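PDB 1U84: hypothetical protein from Geobacillus stearothermophilus, which is of unknown function, a small helical protein of the DUF1871 family. Local coordinates for residues Thr44-Ala47 with Arg48-Ala51. Sequence-based numbering, arbitrary orientation.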
loop_
_atom_site.group_PDB
_atom_site.type_symbol
_atom_site.label_atom_id
_atom_site.label_comp_id
_atom_site.label_asym_id
_atom_site.label_seq_id
_atom_site.Cartn_x
_atom_site.Cartn_y
_atom_site.Cartn_z
ATOM N N THR A 44 4.191 9.908 -5.407
ATOM C CA THR A 44 4.318 10.837 -4.288
ATOM C C THR A 44 5.499 10.525 -3.378
ATOM O O THR A 44 6.071 9.420 -3.443
ATOM C CB THR A 44 3.012 10.843 -3.480
ATOM O OG1 THR A 44 2.992 11.971 -2.585
ATOM C CG2 THR A 44 2.811 9.506 -2.703
ATOM N N GLU A 45 5.870 11.485 -2.535
ATOM C CA GLU A 45 6.778 11.217 -1.407
ATOM C C GLU A 45 6.081 11.486 -0.067
ATOM O O GLU A 45 6.712 11.433 0.988
ATOM C CB GLU A 45 8.026 12.111 -1.485
ATOM C CG GLU A 45 8.776 12.153 -2.831
ATOM C CD GLU A 45 9.323 10.823 -3.320
ATOM O OE1 GLU A 45 9.579 9.922 -2.503
ATOM O OE2 GLU A 45 9.512 10.699 -4.556
ATOM N N ASP A 46 4.782 11.768 -0.133
ATOM C CA ASP A 46 4.026 12.249 1.017
ATOM C C ASP A 46 3.109 11.147 1.586
ATOM O O ASP A 46 2.237 10.653 0.867
ATOM C CB ASP A 46 3.163 13.439 0.612
ATOM C CG ASP A 46 2.357 13.996 1.781
ATOM O OD1 ASP A 46 2.933 14.413 2.807
ATOM O OD2 ASP A 46 1.132 14.021 1.636
ATOM N N ALA A 47 3.320 10.808 2.848
ATOM C CA ALA A 47 2.538 9.738 3.455
ATOM C C ALA A 47 1.027 10.066 3.413
ATOM O O ALA A 47 0.202 9.161 3.173
ATOM C CB ALA A 47 3.007 9.455 4.852
ATOM N N ARG A 48 0.625 11.312 3.691
ATOM C CA ARG A 48 -0.822 11.641 3.653
ATOM C C ARG A 48 -1.460 11.372 2.300
ATOM O O ARG A 48 -2.558 10.815 2.213
ATOM C CB ARG A 48 -1.101 13.108 4.072
ATOM C CG ARG A 48 -0.948 13.392 5.553
ATOM C CD ARG A 48 -0.950 14.919 5.847
ATOM N NE ARG A 48 -0.499 15.194 7.223
ATOM C CZ ARG A 48 -1.153 15.957 8.090
ATOM N NH1 ARG A 48 -2.273 16.542 7.703
ATOM N NH2 ARG A 48 -0.663 16.156 9.322
ATOM N N THR A 49 -0.770 11.806 1.247
ATOM C CA THR A 49 -1.223 11.644 -0.121
ATOM C C THR A 49 -1.346 10.147 -0.437
ATOM O O THR A 49 -2.369 9.694 -0.945
ATOM C CB THR A 49 -0.267 12.339 -1.114
ATOM O OG1 THR A 49 -0.208 13.754 -0.806
ATOM C CG2 THR A 49 -0.763 12.157 -2.531
ATOM N N LEU A 50 -0.303 9.391 -0.102
ATOM C CA LEU A 50 -0.304 7.949 -0.373
ATOM C C LEU A 50 -1.395 7.241 0.421
ATOM O O LEU A 50 -2.063 6.342 -0.107
ATOM C CB LEU A 50 1.069 7.327 -0.089
ATOM C CG LEU A 50 1.205 5.810 -0.285
ATOM C CD1 LEU A 50 0.783 5.381 -1.680
ATOM C CD2 LEU A 50 2.650 5.358 0.043
ATOM N N ALA A 51 -1.554 7.640 1.682
ATOM C CA ALA A 51 -2.555 7.012 2.552
ATOM C C ALA A 51 -3.952 7.190 1.960
ATOM O O ALA A 51 -4.793 6.268 2.003
ATOM C CB ALA A 51 -2.496 7.592 3.966
HETATM O O HOH W 1 2.542 13.142 5.294
#
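The carboxylate of Asp-46 is gripped by Thr-49 both from above its plane and at its edge. The backbone N of Thr-49 comes over one face and donates to Asp-46 OD2 at 2.9 Å, 42° out of the plane. The hydroxyl of Thr-49 arrives at the edge. It donates from OG1 to Asp-46 OD2 at 2.8 Å, using the anti lone pair. One oxygen thus takes two bonds from a single residue. Asp-46 CG lies anti to the backbone N (chi1 -179°), which swings the carboxylate toward the first turn of the helix. In Thr-49, OG1 sits beside its own backbone N (chi1 -60°), which lets both donors face the same oxygen. The other carboxylate oxygen, Asp-46 OD1, accepts from a water at 2.8 Å. This water also accepts from Arg-48 N, linking a second amide to the carboxylate. With an alanine here, the amide and hydroxyl of Thr-49 would probably lose their shared acceptor and the helix start would be less firmly fixed.

Thr-44 packs against Thr-49, its OG1 3.6 Å from Thr-49 CB. The same OG1 accepts from Asp-46 N at 3.0 Å, forming an ST turn. The methyl Thr-44 CG2 packs on Leu-50 CB at 3.8 Å. Leu-50 also touches Ala-40 and Val-41 of helix 31-41, while Ala-47 meets Leu-72 and Arg-76 of helix 68-85. Regular helical bonding begins with Leu-50 N to Asp-46 O at 3.0 Å, followed by Ala-51 N to Ala-47 O. The negative carboxylate would also suit the positive end of the helix dipole. This is a classic aspartate N-cap, with an ST turn that ends on the capping residue, where the loop after helix 31-41 enters helix 47-62.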